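Local coordinates for protein Pbp related beta-lactamase (Pyrococcus abyssi, PDB 2QMI) that probably hydrolyses peptides as an octameric, self-compartmentalizing archaeal serine peptidase related to penicillin-binding proteins and beta-lactamases, at residues 77-88 and 167-175; 61-72 and 180-189. All coordinates share one frame; numbering follows the deposited sequence.

Contact 1: residues 77-88 and 167-175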
loop_
_atom_site.group_PDB
_atom_site.type_symbol
_atom_site.label_atom_id
_atom_site.label_comp_id
_atom_site.label_asym_id
_atom_site.label_seq_id
_atom_site.Cartn_x
_atom_site.Cartn_y
_atom_site.Cartn_z
ATOM N N GLY A 77 63.251 20.607 -2.574
ATOM C CA GLY A 77 62.074 21.318 -3.038
ATOM C C GLY A 77 61.321 22.028 -1.927
ATOM O O GLY A 77 60.676 23.046 -2.164
ATOM N N LEU A 78 61.389 21.488 -0.713
ATOM C CA LEU A 78 60.715 22.099 0.421
ATOM C C LEU A 78 61.106 21.410 1.718
ATOM O O LEU A 78 61.962 20.531 1.731
ATOM C CB LEU A 78 59.190 22.036 0.240
ATOM C CG LEU A 78 58.350 20.881 0.802
ATOM C CD1 LEU A 78 56.877 21.244 0.643
ATOM C CD2 LEU A 78 58.654 19.574 0.097
ATOM N N SER A 79 60.469 21.823 2.809
ATOM C CA SER A 79 60.736 21.256 4.124
ATOM C C SER A 79 59.438 20.685 4.717
ATOM O O SER A 79 58.357 21.218 4.478
ATOM C CB SER A 79 61.311 22.336 5.051
ATOM O OG SER A 79 61.576 21.814 6.347
ATOM N N LEU A 80 59.552 19.599 5.477
ATOM C CA LEU A 80 58.389 18.969 6.093
ATOM C C LEU A 80 57.791 19.847 7.192
ATOM O O LEU A 80 56.638 19.669 7.569
ATOM C CB LEU A 80 58.771 17.616 6.695
ATOM C CG LEU A 80 59.236 16.509 5.750
ATOM C CD1 LEU A 80 59.618 15.278 6.565
ATOM C CD2 LEU A 80 58.123 16.169 4.747
ATOM N N ASP A 81 58.577 20.786 7.702
ATOM C CA ASP A 81 58.113 21.676 8.761
ATOM C C ASP A 81 57.537 23.002 8.247
ATOM O O ASP A 81 57.116 23.836 9.046
ATOM C CB ASP A 81 59.254 21.966 9.744
ATOM C CG ASP A 81 59.681 20.733 10.522
ATOM O OD1 ASP A 81 58.908 20.289 11.400
ATOM O OD2 ASP A 81 60.784 20.200 10.251
ATOM N N ASP A 82 57.520 23.195 6.929
ATOM C CA ASP A 82 56.989 24.431 6.343
ATOM C C ASP A 82 55.470 24.571 6.431
ATOM O O ASP A 82 54.731 23.605 6.231
ATOM C CB ASP A 82 57.372 24.549 4.862
ATOM C CG ASP A 82 58.831 24.864 4.654
ATOM O OD1 ASP A 82 59.398 25.638 5.455
ATOM O OD2 ASP A 82 59.403 24.352 3.671
ATOM N N PRO A 83 54.983 25.790 6.711
ATOM C CA PRO A 83 53.544 26.059 6.817
ATOM C C PRO A 83 52.864 25.886 5.456
ATOM O O PRO A 83 53.409 26.283 4.429
ATOM C CB PRO A 83 53.495 27.508 7.290
ATOM C CG PRO A 83 54.818 27.679 8.023
ATOM C CD PRO A 83 55.764 26.977 7.096
ATOM N N VAL A 84 51.673 25.300 5.456
ATOM C CA VAL A 84 50.931 25.083 4.219
ATOM C C VAL A 84 50.636 26.404 3.503
ATOM O O VAL A 84 50.366 26.415 2.296
ATOM C CB VAL A 84 49.599 24.352 4.496
ATOM C CG1 VAL A 84 48.852 24.104 3.193
ATOM C CG2 VAL A 84 49.876 23.044 5.229
ATOM N N GLU A 85 50.683 27.508 4.252
ATOM C CA GLU A 85 50.432 28.839 3.690
ATOM C C GLU A 85 51.561 29.268 2.740
ATOM O O GLU A 85 51.391 30.175 1.925
ATOM C CB GLU A 85 50.278 29.886 4.808
ATOM C CG GLU A 85 49.166 29.594 5.815
ATOM C CD GLU A 85 48.923 30.749 6.786
ATOM O OE1 GLU A 85 49.907 31.451 7.142
ATOM O OE2 GLU A 85 47.752 30.943 7.202
ATOM N N LYS A 86 52.716 28.622 2.841
ATOM C CA LYS A 86 53.825 28.965 1.955
ATOM C C LYS A 86 53.568 28.505 0.518
ATOM O O LYS A 86 54.183 29.011 -0.418
ATOM C CB LYS A 86 55.125 28.335 2.456
ATOM C CG LYS A 86 56.170 28.169 1.359
ATOM C CD LYS A 86 57.505 27.652 1.884
ATOM C CE LYS A 86 58.293 28.763 2.552
ATOM N NZ LYS A 86 59.716 28.365 2.733
ATOM N N PHE A 87 52.652 27.557 0.346
ATOM C CA PHE A 87 52.356 27.005 -0.980
ATOM C C PHE A 87 50.899 27.145 -1.413
ATOM O O PHE A 87 50.591 27.067 -2.607
ATOM C CB PHE A 87 52.715 25.519 -1.001
ATOM C CG PHE A 87 54.046 25.208 -0.388
ATOM C CD1 PHE A 87 55.218 25.366 -1.117
ATOM C CD2 PHE A 87 54.131 24.783 0.933
ATOM C CE1 PHE A 87 56.458 25.105 -0.544
ATOM C CE2 PHE A 87 55.372 24.520 1.521
ATOM C CZ PHE A 87 56.536 24.683 0.779
ATOM N N VAL A 88 50.000 27.332 -0.450
ATOM C CA VAL A 88 48.584 27.436 -0.771
ATOM C C VAL A 88 47.963 28.694 -0.199
ATOM O O VAL A 88 48.177 29.030 0.967
ATOM C CB VAL A 88 47.806 26.198 -0.243
ATOM C CG1 VAL A 88 46.353 26.248 -0.703
ATOM C CG2 VAL A 88 48.483 24.912 -0.725
ATOM N N LEU A 167 45.307 18.968 -0.339
ATOM C CA LEU A 167 46.228 20.087 -0.172
ATOM C C LEU A 167 47.655 19.658 -0.516
ATOM O O LEU A 167 48.395 20.407 -1.158
ATOM C CB LEU A 167 46.159 20.615 1.264
ATOM C CG LEU A 167 44.840 21.320 1.610
ATOM C CD1 LEU A 167 44.749 21.576 3.107
ATOM C CD2 LEU A 167 44.747 22.620 0.834
ATOM N N LEU A 168 48.033 18.454 -0.085
ATOM C CA LEU A 168 49.353 17.905 -0.381
ATOM C C LEU A 168 49.498 17.788 -1.891
ATOM O O LEU A 168 50.591 17.940 -2.431
ATOM C CB LEU A 168 49.524 16.519 0.249
ATOM C CG LEU A 168 49.798 16.418 1.751
ATOM C CD1 LEU A 168 49.816 14.946 2.169
ATOM C CD2 LEU A 168 51.133 17.080 2.071
ATOM N N GLY A 169 48.392 17.508 -2.571
ATOM C CA GLY A 169 48.427 17.399 -4.021
ATOM C C GLY A 169 48.708 18.753 -4.659
ATOM O O GLY A 169 49.392 18.846 -5.683
ATOM N N LYS A 170 48.179 19.808 -4.047
ATOM C CA LYS A 170 48.363 21.168 -4.537
ATOM C C LYS A 170 49.783 21.650 -4.237
ATOM O O LYS A 170 50.380 22.389 -5.016
ATOM C CB LYS A 170 47.338 22.102 -3.879
ATOM C CG LYS A 170 47.360 23.536 -4.406
ATOM C CD LYS A 170 47.263 23.554 -5.921
ATOM C CE LYS A 170 45.986 22.897 -6.406
ATOM N NZ LYS A 170 46.009 22.708 -7.895
ATOM N N ILE A 171 50.316 21.236 -3.092
ATOM C CA ILE A 171 51.672 21.604 -2.710
ATOM C C ILE A 171 52.642 20.993 -3.723
ATOM O O ILE A 171 53.626 21.621 -4.122
ATOM C CB ILE A 171 51.992 21.100 -1.287
ATOM C CG1 ILE A 171 51.204 21.932 -0.273
ATOM C CG2 ILE A 171 53.482 21.186 -1.016
ATOM C CD1 ILE A 171 51.422 21.553 1.160
ATOM N N ILE A 172 52.343 19.772 -4.152
ATOM C CA ILE A 172 53.177 19.084 -5.128
ATOM C C ILE A 172 53.220 19.856 -6.441
ATOM O O ILE A 172 54.278 19.997 -7.051
ATOM C CB ILE A 172 52.654 17.658 -5.373
ATOM C CG1 ILE A 172 52.984 16.790 -4.152
ATOM C CG2 ILE A 172 53.226 17.093 -6.668
ATOM C CD1 ILE A 172 52.463 15.363 -4.231
ATOM N N GLU A 173 52.074 20.367 -6.875
ATOM C CA GLU A 173 52.027 21.122 -8.119
ATOM C C GLU A 173 52.753 22.454 -7.936
ATOM O O GLU A 173 53.504 22.896 -8.808
ATOM C CB GLU A 173 50.576 21.377 -8.541
ATOM C CG GLU A 173 49.705 20.125 -8.583
ATOM C CD GLU A 173 48.394 20.350 -9.315
ATOM O OE1 GLU A 173 47.791 21.432 -9.139
ATOM O OE2 GLU A 173 47.961 19.444 -10.058
ATOM N N LYS A 174 52.520 23.088 -6.792
ATOM C CA LYS A 174 53.142 24.365 -6.490
ATOM C C LYS A 174 54.665 24.261 -6.554
ATOM O O LYS A 174 55.335 25.123 -7.125
ATOM C CB LYS A 174 52.716 24.837 -5.095
ATOM C CG LYS A 174 53.469 26.073 -4.595
ATOM C CD LYS A 174 53.149 27.301 -5.437
ATOM C CE LYS A 174 53.995 28.492 -5.020
ATOM N NZ LYS A 174 53.683 29.689 -5.854
ATOM N N VAL A 175 55.208 23.195 -5.980
ATOM C CA VAL A 175 56.654 23.002 -5.949
ATOM C C VAL A 175 57.282 22.396 -7.199
ATOM O O VAL A 175 58.339 22.847 -7.621
ATOM C CB VAL A 175 57.064 22.154 -4.725
ATOM C CG1 VAL A 175 58.547 21.832 -4.782
ATOM C CG2 VAL A 175 56.732 22.910 -3.443
#

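Contact 2: residues 61-72 and 180-189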
loop_
_atom_site.group_PDB
_atom_site.type_symbol
_atom_site.label_atom_id
_atom_site.label_comp_id
_atom_site.label_asym_id
_atom_site.label_seq_id
_atom_site.Cartn_x
_atom_site.Cartn_y
_atom_site.Cartn_z
ATOM N N THR A 61 46.119 5.553 -2.639
ATOM C CA THR A 61 46.748 6.595 -3.443
ATOM C C THR A 61 47.547 7.495 -2.500
ATOM O O THR A 61 48.575 8.041 -2.889
ATOM C CB THR A 61 45.691 7.476 -4.185
ATOM O OG1 THR A 61 44.893 6.662 -5.056
ATOM C CG2 THR A 61 46.382 8.553 -5.016
ATOM N N LYS A 62 47.076 7.646 -1.261
ATOM C CA LYS A 62 47.763 8.498 -0.294
ATOM C C LYS A 62 49.250 8.170 -0.130
ATOM O O LYS A 62 50.069 9.082 0.011
ATOM C CB LYS A 62 47.066 8.455 1.069
ATOM C CG LYS A 62 45.745 9.243 1.125
ATOM C CD LYS A 62 45.186 9.304 2.547
ATOM C CE LYS A 62 43.877 10.082 2.628
ATOM N NZ LYS A 62 42.773 9.455 1.845
ATOM N N SER A 63 49.610 6.885 -0.149
ATOM C CA SER A 63 51.021 6.530 -0.014
ATOM C C SER A 63 51.833 7.138 -1.168
ATOM O O SER A 63 52.958 7.602 -0.974
ATOM C CB SER A 63 51.206 5.001 0.051
ATOM O OG SER A 63 50.738 4.335 -1.111
ATOM N N PHE A 64 51.251 7.153 -2.364
ATOM C CA PHE A 64 51.912 7.726 -3.529
ATOM C C PHE A 64 52.146 9.222 -3.310
ATOM O O PHE A 64 53.238 9.725 -3.531
ATOM C CB PHE A 64 51.052 7.514 -4.774
ATOM C CG PHE A 64 51.009 6.097 -5.240
ATOM C CD1 PHE A 64 51.770 5.688 -6.333
ATOM C CD2 PHE A 64 50.206 5.166 -4.599
ATOM C CE1 PHE A 64 51.729 4.371 -6.781
ATOM C CE2 PHE A 64 50.157 3.847 -5.038
ATOM C CZ PHE A 64 50.920 3.450 -6.132
ATOM N N THR A 65 51.110 9.923 -2.865
ATOM C CA THR A 65 51.209 11.345 -2.605
ATOM C C THR A 65 52.318 11.618 -1.591
ATOM O O THR A 65 53.081 12.578 -1.738
ATOM C CB THR A 65 49.883 11.903 -2.052
ATOM O OG1 THR A 65 48.866 11.809 -3.056
ATOM C CG2 THR A 65 50.046 13.360 -1.627
ATOM N N ALA A 66 52.402 10.780 -0.558
ATOM C CA ALA A 66 53.419 10.952 0.476
ATOM C C ALA A 66 54.820 10.716 -0.083
ATOM O O ALA A 66 55.777 11.375 0.329
ATOM C CB ALA A 66 53.153 10.004 1.636
ATOM N N LEU A 67 54.934 9.785 -1.024
ATOM C CA LEU A 67 56.218 9.476 -1.632
ATOM C C LEU A 67 56.695 10.673 -2.450
ATOM O O LEU A 67 57.860 11.075 -2.358
ATOM C CB LEU A 67 56.098 8.232 -2.522
ATOM C CG LEU A 67 57.390 7.669 -3.134
ATOM C CD1 LEU A 67 58.384 7.298 -2.034
ATOM C CD2 LEU A 67 57.056 6.443 -3.966
ATOM N N ALA A 68 55.796 11.242 -3.247
ATOM C CA ALA A 68 56.130 12.405 -4.065
ATOM C C ALA A 68 56.688 13.499 -3.161
ATOM O O ALA A 68 57.679 14.159 -3.500
ATOM C CB ALA A 68 54.895 12.912 -4.788
ATOM N N ILE A 69 56.047 13.679 -2.008
ATOM C CA ILE A 69 56.463 14.680 -1.037
ATOM C C ILE A 69 57.868 14.381 -0.521
ATOM O O ILE A 69 58.666 15.297 -0.344
ATOM C CB ILE A 69 55.494 14.735 0.171
ATOM C CG1 ILE A 69 54.142 15.315 -0.261
ATOM C CG2 ILE A 69 56.106 15.559 1.299
ATOM C CD1 ILE A 69 54.166 16.792 -0.671
ATOM N N MET A 70 58.165 13.106 -0.271
ATOM C CA MET A 70 59.487 12.718 0.217
ATOM C C MET A 70 60.546 13.062 -0.818
ATOM O O MET A 70 61.627 13.537 -0.483
ATOM C CB MET A 70 59.549 11.211 0.507
ATOM C CG MET A 70 58.690 10.725 1.673
ATOM S SD MET A 70 59.201 11.342 3.303
ATOM C CE MET A 70 58.114 12.745 3.475
ATOM N N LYS A 71 60.226 12.813 -2.082
ATOM C CA LYS A 71 61.150 13.083 -3.173
ATOM C C LYS A 71 61.502 14.566 -3.227
ATOM O O LYS A 71 62.678 14.942 -3.177
ATOM C CB LYS A 71 60.533 12.647 -4.503
ATOM C CG LYS A 71 61.543 12.533 -5.636
ATOM C CD LYS A 71 60.955 11.781 -6.817
ATOM C CE LYS A 71 61.975 11.626 -7.929
ATOM N NZ LYS A 71 62.437 12.958 -8.402
ATOM N N LEU A 72 60.474 15.405 -3.309
ATOM C CA LEU A 72 60.674 16.845 -3.372
ATOM C C LEU A 72 61.447 17.364 -2.159
ATOM O O LEU A 72 62.194 18.333 -2.272
ATOM C CB LEU A 72 59.322 17.556 -3.490
ATOM C CG LEU A 72 58.521 17.222 -4.752
ATOM C CD1 LEU A 72 57.125 17.821 -4.652
ATOM C CD2 LEU A 72 59.257 17.746 -5.987
ATOM N N TYR A 180 49.693 17.423 -10.526
ATOM C CA TYR A 180 49.884 16.321 -9.580
ATOM C C TYR A 180 49.881 14.978 -10.303
ATOM O O TYR A 180 50.676 14.090 -10.000
ATOM C CB TYR A 180 48.768 16.311 -8.523
ATOM C CG TYR A 180 48.723 15.027 -7.719
ATOM C CD1 TYR A 180 49.686 14.755 -6.743
ATOM C CD2 TYR A 180 47.767 14.048 -7.990
ATOM C CE1 TYR A 180 49.702 13.541 -6.064
ATOM C CE2 TYR A 180 47.776 12.824 -7.315
ATOM C CZ TYR A 180 48.747 12.577 -6.357
ATOM O OH TYR A 180 48.781 11.357 -5.714
ATOM N N GLU A 181 48.967 14.833 -11.256
ATOM C CA GLU A 181 48.861 13.596 -12.009
ATOM C C GLU A 181 50.120 13.287 -12.809
ATOM O O GLU A 181 50.606 12.158 -12.776
ATOM C CB GLU A 181 47.639 13.640 -12.930
ATOM C CG GLU A 181 46.323 13.749 -12.173
ATOM C CD GLU A 181 45.762 15.161 -12.148
ATOM O OE1 GLU A 181 46.530 16.128 -11.940
ATOM O OE2 GLU A 181 44.535 15.300 -12.329
ATOM N N GLU A 182 50.656 14.271 -13.526
ATOM C CA GLU A 182 51.871 14.022 -14.300
ATOM C C GLU A 182 53.097 13.828 -13.409
ATOM O O GLU A 182 54.047 13.157 -13.802
ATOM C CB GLU A 182 52.120 15.132 -15.343
ATOM C CG GLU A 182 52.294 16.555 -14.827
ATOM C CD GLU A 182 52.389 17.595 -15.975
ATOM O OE1 GLU A 182 53.316 17.476 -16.827
ATOM O OE2 GLU A 182 51.538 18.528 -16.022
ATOM N N TYR A 183 53.089 14.395 -12.206
ATOM C CA TYR A 183 54.236 14.205 -11.322
ATOM C C TYR A 183 54.299 12.747 -10.846
ATOM O O TYR A 183 55.378 12.146 -10.807
ATOM C CB TYR A 183 54.166 15.121 -10.099
ATOM C CG TYR A 183 55.448 15.094 -9.293
ATOM C CD1 TYR A 183 56.543 15.876 -9.664
ATOM C CD2 TYR A 183 55.596 14.232 -8.205
ATOM C CE1 TYR A 183 57.750 15.797 -8.974
ATOM C CE2 TYR A 183 56.804 14.146 -7.507
ATOM C CZ TYR A 183 57.872 14.927 -7.901
ATOM O OH TYR A 183 59.073 14.818 -7.251
ATOM N N ILE A 184 53.147 12.188 -10.475
ATOM C CA ILE A 184 53.081 10.797 -10.020
ATOM C C ILE A 184 53.493 9.859 -11.153
ATOM O O ILE A 184 54.266 8.921 -10.950
ATOM C CB ILE A 184 51.653 10.393 -9.576
ATOM C CG1 ILE A 184 51.189 11.259 -8.403
ATOM C CG2 ILE A 184 51.634 8.919 -9.195
ATOM C CD1 ILE A 184 52.112 11.222 -7.200
ATOM N N LYS A 185 52.959 10.130 -12.340
ATOM C CA LYS A 185 53.230 9.346 -13.544
ATOM C C LYS A 185 54.719 9.335 -13.896
ATOM O O LYS A 185 55.324 8.276 -14.076
ATOM C CB LYS A 185 52.431 9.930 -14.713
ATOM C CG LYS A 185 52.669 9.267 -16.072
ATOM C CD LYS A 185 52.147 7.846 -16.101
ATOM C CE LYS A 185 52.062 7.311 -17.528
ATOM N NZ LYS A 185 51.135 8.122 -18.378
ATOM N N LYS A 186 55.302 10.528 -13.974
ATOM C CA LYS A 186 56.709 10.701 -14.321
ATOM C C LYS A 186 57.711 10.294 -13.243
ATOM O O LYS A 186 58.674 9.578 -13.527
ATOM C CB LYS A 186 56.964 12.165 -14.693
ATOM C CG LYS A 186 56.121 12.689 -15.841
ATOM C CD LYS A 186 56.576 12.111 -17.169
ATOM C CE LYS A 186 55.826 12.740 -18.333
ATOM N NZ LYS A 186 56.300 12.179 -19.637
ATOM N N LYS A 187 57.488 10.744 -12.011
ATOM C CA LYS A 187 58.412 10.458 -10.914
ATOM C C LYS A 187 58.229 9.145 -10.152
ATOM O O LYS A 187 59.082 8.792 -9.326
ATOM C CB LYS A 187 58.383 11.605 -9.901
ATOM C CG LYS A 187 58.543 12.985 -10.506
ATOM C CD LYS A 187 59.826 13.100 -11.316
ATOM C CE LYS A 187 59.893 14.434 -12.051
ATOM N NZ LYS A 187 61.186 14.595 -12.759
ATOM N N ILE A 188 57.149 8.411 -10.419
ATOM C CA ILE A 188 56.900 7.174 -9.677
ATOM C C ILE A 188 56.425 5.962 -10.479
ATOM O O ILE A 188 57.048 4.903 -10.435
ATOM C CB ILE A 188 55.886 7.430 -8.520
ATOM C CG1 ILE A 188 56.506 8.381 -7.489
ATOM C CG2 ILE A 188 55.511 6.118 -7.839
ATOM C CD1 ILE A 188 55.564 8.772 -6.353
ATOM N N LEU A 189 55.321 6.113 -11.199
ATOM C CA LEU A 189 54.769 5.013 -11.978
ATOM C C LEU A 189 55.670 4.470 -13.094
ATOM O O LEU A 189 55.877 3.261 -13.187
ATOM C CB LEU A 189 53.417 5.425 -12.570
ATOM C CG LEU A 189 52.327 5.738 -11.542
ATOM C CD1 LEU A 189 50.984 5.958 -12.256
ATOM C CD2 LEU A 189 52.229 4.581 -10.547
#

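Contact 1: residues 77-88 and 167-175
Segment 77-88, a loop that turns at Ser79-Asp82, lies against helix segment 167-175 at both its ends: the CA atoms of Phe87 and Ile171 are 5.7 Å apart and those of Gly77 and Val175 6.4 Å. Ile171 is the hub. Its CG2 sits over one face of the Phe87 ring, offset toward the rim, and also meets Leu78 CD1 at 3.8 Å; its CD1 reaches Val84 CG1, and its CG1 touches both Phe87 CB and Val88 CG2. The opposite face of the ring is covered from within the loop by Lys86 CG, which stands 3.5 Å above its centre, while Lys174 CG comes to the ring edge in plane. The Lys174 methylene CG also rests 3.6 Å from Phe87 O. With CG anti to the carbonyl carbon (chi1 -45°), the Phe87 ring is swung beside its own backbone N, where CE1 lies 3.6 Å from Val175 CG2. Val175 CG1 packs in turn on Gly77 O. Farther along, Val88 CG2 touches the CG of Lys170, whose ammonium group turns away to salt bridges with Glu173 and Glu137. Helix 101-105 adds Leu104, against Val84 and Leu167. The contact therefore rests on hydrocarbon packing: Lys170 and Lys174 lend methylenes to it, and the ring is held between aliphatic groups rather than by polar bonds.

Contact 2: residues 61-72 and 180-189
The helix that carries the lysine of a probable SxxK motif, as in penicillin-binding proteins and class C beta-lactamases, packs here through another face on helix 180-189: Thr65 OG1 accepts a hydrogen bond of 2.7 Å from Tyr180 OH. The axes of the two segments approach to 10.4 Å and cross at 74°. Tyr180 extends its ring with CG anti to the backbone N (chi1 167°), and the hydroxyl at its far end also touches Thr61 CG2. Ile184 CG1 lies over one face of this ring, 3.4 Å above the plane, one turn along the same helix. Thr65 OG1 is further bonded to Ala233 O, tying the hydroxyl pair to a third part of the chain.

Near the crossing, where the CA atoms of Ala68 and Ile184 are nearest, Ala68 CB meets the edge of the Tyr183 ring at CE2, 3.5 Å away. Lys62, directed away from helix 180-189, bonds through NZ to Ser59 and Tyr160, consistent with the serine-lysine-tyrosine site of those enzymes. Ile188 pushes CD1 against Leu67 CD2 (3.7 Å) and near the carbonyl oxygen of Phe64, while the Phe64 ring meets Ile188 CG2 and, through CE1, Leu189 CD2. At the other end Tyr183 OH is buried among carbons: Leu72 CD2 approaches to 3.2 Å and the Lys71 chain runs past it, yet no polar partner serves the hydroxyl. Lys187 CG lies over one face of the Tyr183 ring, toward the rim. Lys187 NZ is 4.8 Å from Lys71 NZ, a proximity probably eased by the salt bridge from Lys71 to Glu75.

How the contacts relate
The centres of contacts 1 and 2 lie 13 Å apart on the same side of the chain's centre, and helices 162-176 and 180-189, consecutive in the chain, supply one partner to each. Glu173 OE2 probably accepts a hydrogen bond from Tyr180 N at 2.7 Å, joining the two helices at their turn. Helix 162-176 is shared further: Ile171 faces the loop of contact 1, whereas Ile172 CD1 packs 3.5 Å from Ala68 CB in contact 2. A second join runs through Leu80 CD2 and Met70 CE, 3.7 Å apart. Segment 61-72 of contact 2 also holds Lys62 of the probable SxxK motif, on a face turned away from helix 180-189; its NZ also bonds Asn162 on helix 162-176.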